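Long-range contact in transcriptional regulator, IclR family (Ruegeria sp. TM1040, PDB 3R4K), which probably binds DNA through a helix-turn-helix domain and regulates transcription in response to a small molecule sensed by its C-terminal domain: residues P158-P170 with A186-S198. Residues are numbered along the deposited sequence; the frame is centred on the assembly and turned at random.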
loop_
_atom_site.group_PDB
_atom_site.type_symbol
_atom_site.label_atom_id
_atom_site.label_comp_id
_atom_site.label_asym_id
_atom_site.label_seq_id
_atom_site.Cartn_x
_atom_site.Cartn_y
_atom_site.Cartn_z
ATOM N N PRO A 158 -10.491 -17.886 27.629
ATOM C CA PRO A 158 -10.636 -17.219 28.941
ATOM C C PRO A 158 -9.924 -15.867 29.006
ATOM O O PRO A 158 -8.816 -15.707 28.479
ATOM C CB PRO A 158 -10.025 -18.225 29.918
ATOM C CG PRO A 158 -10.250 -19.544 29.266
ATOM C CD PRO A 158 -10.029 -19.281 27.799
ATOM N N LEU A 159 -10.616 -14.880 29.596
ATOM C CA LEU A 159 -10.159 -13.503 29.709
ATOM C C LEU A 159 -9.454 -13.286 31.038
ATOM O O LEU A 159 -10.057 -13.452 32.104
ATOM C CB LEU A 159 -11.338 -12.532 29.539
ATOM C CG LEU A 159 -12.181 -12.733 28.286
ATOM C CD1 LEU A 159 -13.508 -12.045 28.410
ATOM C CD2 LEU A 159 -11.443 -12.298 27.029
ATOM N N THR A 160 -8.156 -12.940 30.961
ATOM C CA THR A 160 -7.287 -12.711 32.114
ATOM C C THR A 160 -7.624 -11.394 32.796
ATOM O O THR A 160 -7.795 -10.375 32.122
ATOM C CB THR A 160 -5.798 -12.720 31.705
ATOM O OG1 THR A 160 -5.588 -13.598 30.598
ATOM C CG2 THR A 160 -4.871 -13.095 32.860
ATOM N N ALA A 161 -7.691 -11.411 34.135
ATOM C CA ALA A 161 -7.928 -10.212 34.930
ATOM C C ALA A 161 -6.580 -9.681 35.409
ATOM O O ALA A 161 -5.997 -10.212 36.358
ATOM C CB ALA A 161 -8.859 -10.505 36.098
ATOM N N ARG A 162 -6.047 -8.681 34.682
ATOM C CA ARG A 162 -4.759 -8.046 34.970
ATOM C C ARG A 162 -4.840 -7.267 36.286
ATOM O O ARG A 162 -3.891 -7.277 37.075
ATOM C CB ARG A 162 -4.361 -7.126 33.808
ATOM C CG ARG A 162 -2.874 -6.898 33.684
ATOM C CD ARG A 162 -2.593 -6.184 32.387
ATOM N NE ARG A 162 -1.529 -5.190 32.536
ATOM C CZ ARG A 162 -0.296 -5.340 32.073
ATOM N NH1 ARG A 162 0.040 -6.435 31.402
ATOM N NH2 ARG A 162 0.608 -4.391 32.260
ATOM N N THR A 163 -5.985 -6.597 36.503
ATOM C CA THR A 163 -6.304 -5.806 37.691
ATOM C C THR A 163 -7.661 -6.288 38.254
ATOM O O THR A 163 -8.403 -6.955 37.519
ATOM C CB THR A 163 -6.332 -4.283 37.350
ATOM O OG1 THR A 163 -7.558 -3.955 36.703
ATOM C CG2 THR A 163 -5.127 -3.808 36.524
ATOM N N PRO A 164 -8.066 -5.927 39.501
ATOM C CA PRO A 164 -9.401 -6.348 39.983
ATOM C C PRO A 164 -10.568 -5.666 39.235
ATOM O O PRO A 164 -11.714 -6.070 39.403
ATOM C CB PRO A 164 -9.392 -5.942 41.466
ATOM C CG PRO A 164 -7.975 -5.626 41.795
ATOM C CD PRO A 164 -7.357 -5.141 40.531
ATOM N N GLN A 165 -10.276 -4.634 38.412
ATOM C CA GLN A 165 -11.265 -3.857 37.651
ATOM C C GLN A 165 -11.462 -4.397 36.219
ATOM O O GLN A 165 -12.394 -3.949 35.549
ATOM C CB GLN A 165 -10.867 -2.360 37.576
ATOM C CG GLN A 165 -10.879 -1.567 38.883
ATOM C CD GLN A 165 -10.098 -2.169 40.021
ATOM O OE1 GLN A 165 -8.860 -2.206 40.016
ATOM N NE2 GLN A 165 -10.814 -2.714 40.995
ATOM N N THR A 166 -10.593 -5.337 35.745
ATOM C CA THR A 166 -10.657 -5.907 34.388
ATOM C C THR A 166 -11.964 -6.649 34.158
ATOM O O THR A 166 -12.364 -7.479 34.985
ATOM C CB THR A 166 -9.481 -6.862 34.094
ATOM O OG1 THR A 166 -8.256 -6.340 34.603
ATOM C CG2 THR A 166 -9.326 -7.164 32.608
ATOM N N GLN A 167 -12.586 -6.400 32.993
ATOM C CA GLN A 167 -13.825 -7.068 32.617
ATOM C C GLN A 167 -13.553 -8.513 32.169
ATOM O O GLN A 167 -12.840 -8.734 31.187
ATOM C CB GLN A 167 -14.582 -6.284 31.531
ATOM C CG GLN A 167 -15.934 -5.734 31.999
ATOM C CD GLN A 167 -16.849 -6.785 32.593
ATOM O OE1 GLN A 167 -16.818 -7.966 32.226
ATOM N NE2 GLN A 167 -17.705 -6.375 33.522
ATOM N N THR A 168 -14.119 -9.487 32.912
ATOM C CA THR A 168 -13.979 -10.928 32.675
ATOM C C THR A 168 -15.244 -11.528 31.984
ATOM O O THR A 168 -15.147 -12.598 31.372
ATOM C CB THR A 168 -13.699 -11.651 34.015
ATOM O OG1 THR A 168 -13.044 -10.766 34.921
ATOM C CG2 THR A 168 -12.868 -12.916 33.849
ATOM N N ASP A 169 -16.416 -10.852 32.085
ATOM C CA ASP A 169 -17.682 -11.337 31.512
ATOM C C ASP A 169 -17.726 -11.061 29.998
ATOM O O ASP A 169 -17.755 -9.893 29.599
ATOM C CB ASP A 169 -18.902 -10.713 32.242
ATOM C CG ASP A 169 -20.296 -11.183 31.822
ATOM O OD1 ASP A 169 -20.393 -12.113 30.986
ATOM O OD2 ASP A 169 -21.290 -10.634 32.348
ATOM N N PRO A 170 -17.747 -12.122 29.144
ATOM C CA PRO A 170 -17.779 -11.898 27.685
ATOM C C PRO A 170 -19.027 -11.147 27.211
ATOM O O PRO A 170 -18.932 -10.392 26.244
ATOM C CB PRO A 170 -17.732 -13.312 27.099
ATOM C CG PRO A 170 -17.213 -14.175 28.197
ATOM C CD PRO A 170 -17.722 -13.565 29.457
ATOM N N ALA A 186 -13.960 4.438 22.448
ATOM C CA ALA A 186 -13.912 3.501 23.570
ATOM C C ALA A 186 -13.278 4.152 24.792
ATOM O O ALA A 186 -12.353 4.956 24.671
ATOM C CB ALA A 186 -13.130 2.247 23.182
ATOM N N GLN A 187 -13.781 3.783 25.972
ATOM C CA GLN A 187 -13.277 4.224 27.267
ATOM C C GLN A 187 -13.033 3.009 28.169
ATOM O O GLN A 187 -13.779 2.031 28.095
ATOM C CB GLN A 187 -14.246 5.203 27.930
ATOM C CG GLN A 187 -13.929 6.658 27.630
ATOM C CD GLN A 187 -14.856 7.591 28.373
ATOM O OE1 GLN A 187 -14.734 7.820 29.584
ATOM N NE2 GLN A 187 -15.820 8.143 27.662
ATOM N N SER A 188 -11.965 3.055 28.988
ATOM C CA SER A 188 -11.612 1.988 29.930
ATOM C C SER A 188 -10.919 2.571 31.150
ATOM O O SER A 188 -9.954 3.323 31.017
ATOM C CB SER A 188 -10.735 0.925 29.273
ATOM O OG SER A 188 -10.354 -0.089 30.188
ATOM N N ILE A 189 -11.435 2.233 32.338
ATOM C CA ILE A 189 -10.910 2.708 33.609
ATOM C C ILE A 189 -10.316 1.529 34.372
ATOM O O ILE A 189 -11.033 0.624 34.798
ATOM C CB ILE A 189 -11.975 3.480 34.435
ATOM C CG1 ILE A 189 -12.664 4.569 33.576
ATOM C CG2 ILE A 189 -11.343 4.092 35.684
ATOM C CD1 ILE A 189 -14.082 4.947 34.004
ATOM N N GLY A 190 -8.993 1.558 34.487
ATOM C CA GLY A 190 -8.176 0.598 35.217
ATOM C C GLY A 190 -8.324 -0.886 34.933
ATOM O O GLY A 190 -8.202 -1.686 35.865
ATOM N N GLY A 191 -8.542 -1.252 33.663
ATOM C CA GLY A 191 -8.666 -2.642 33.218
ATOM C C GLY A 191 -7.333 -3.291 32.877
ATOM O O GLY A 191 -7.208 -4.517 32.914
ATOM N N PHE A 192 -6.332 -2.462 32.511
ATOM C CA PHE A 192 -4.964 -2.874 32.167
ATOM C C PHE A 192 -4.000 -2.468 33.292
ATOM O O PHE A 192 -3.149 -3.254 33.720
ATOM C CB PHE A 192 -4.544 -2.233 30.837
ATOM C CG PHE A 192 -3.280 -2.773 30.209
ATOM C CD1 PHE A 192 -3.268 -4.026 29.589
ATOM C CD2 PHE A 192 -2.117 -2.005 30.178
ATOM C CE1 PHE A 192 -2.106 -4.517 28.990
ATOM C CE2 PHE A 192 -0.955 -2.489 29.564
ATOM C CZ PHE A 192 -0.955 -3.745 28.979
ATOM N N GLU A 193 -4.153 -1.231 33.769
ATOM C CA GLU A 193 -3.373 -0.650 34.854
ATOM C C GLU A 193 -4.331 0.080 35.774
ATOM O O GLU A 193 -5.158 0.869 35.291
ATOM C CB GLU A 193 -2.289 0.308 34.312
ATOM C CG GLU A 193 -1.202 -0.341 33.463
ATOM C CD GLU A 193 -0.043 -1.012 34.178
ATOM O OE1 GLU A 193 -0.010 -1.014 35.432
ATOM O OE2 GLU A 193 0.856 -1.518 33.468
ATOM N N ALA A 194 -4.237 -0.193 37.096
ATOM C CA ALA A 194 -5.095 0.474 38.074
ATOM C C ALA A 194 -4.822 1.994 38.104
ATOM O O ALA A 194 -3.662 2.427 37.975
ATOM C CB ALA A 194 -4.904 -0.126 39.458
ATOM N N GLU A 195 -5.908 2.791 38.231
ATOM C CA GLU A 195 -5.924 4.265 38.312
ATOM C C GLU A 195 -5.477 4.944 36.986
ATOM O O GLU A 195 -4.996 6.091 36.982
ATOM C CB GLU A 195 -5.109 4.797 39.520
ATOM C CG GLU A 195 -5.447 4.176 40.880
ATOM C CD GLU A 195 -6.912 3.938 41.218
ATOM O OE1 GLU A 195 -7.633 4.925 41.494
ATOM O OE2 GLU A 195 -7.329 2.756 41.227
ATOM N N VAL A 196 -5.720 4.259 35.856
ATOM C CA VAL A 196 -5.462 4.824 34.536
ATOM C C VAL A 196 -6.791 4.865 33.795
ATOM O O VAL A 196 -7.457 3.832 33.676
ATOM C CB VAL A 196 -4.355 4.091 33.736
ATOM C CG1 VAL A 196 -4.184 4.710 32.350
ATOM C CG2 VAL A 196 -3.031 4.115 34.493
ATOM N N HIS A 197 -7.190 6.058 33.340
ATOM C CA HIS A 197 -8.412 6.281 32.565
ATOM C C HIS A 197 -8.008 6.544 31.119
ATOM O O HIS A 197 -7.373 7.563 30.840
ATOM C CB HIS A 197 -9.247 7.448 33.134
ATOM C CG HIS A 197 -10.601 7.588 32.515
ATOM N ND1 HIS A 197 -11.713 7.890 33.285
ATOM C CD2 HIS A 197 -10.987 7.455 31.225
ATOM C CE1 HIS A 197 -12.727 7.952 32.440
ATOM N NE2 HIS A 197 -12.338 7.686 31.193
ATOM N N SER A 198 -8.348 5.621 30.211
ATOM C CA SER A 198 -8.002 5.742 28.805
ATOM C C SER A 198 -9.224 5.944 27.894
ATOM O O SER A 198 -10.328 5.483 28.190
ATOM C CB SER A 198 -7.204 4.530 28.327
ATOM O OG SER A 198 -7.067 3.482 29.278
HETATM O O HOH W 1 -8.013 0.954 39.094
#
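Arg162 lays its guanidinium flat over one face of the Phe192 ring, the planes only 2° apart and CZ 3.7 Å from the ring centroid, a stacked cation-pi contact. Long and planar at its end, arginine can cover a ring and still use the N-H groups at the guanidinium edge: NE donates to Phe192 O at 2.8 Å, and NH2 makes a salt bridge to Glu193 OE2 at 3.1 Å, reaching the carboxylate from above its plane. With CG anti to the backbone N (chi1 -155°), the chain passes Phe192 O, and a bend at chi3 (142°) helps bring the guanidinium over the ring. Were Phe192 replaced by an alanine, the guanidinium would probably lose the cover on one face and turn more freely. Thr163 OG1 donates to Gly190 O at 2.5 Å, in the carbonyl plane, and accepts from Gln165 N in an ST turn. Thr166 OG1 lies 2.7 Å from Gly191 O and accepts from Thr163 N; a side chain at Gly191 would crowd Ser188 OG. The type I turn from Thr163 to Thr166 thus packs against the loop of the beta hairpin formed by strands 186-189 and 196-204, at the sheet edge of the GAF-like, probably effector-binding domain of IclR regulators.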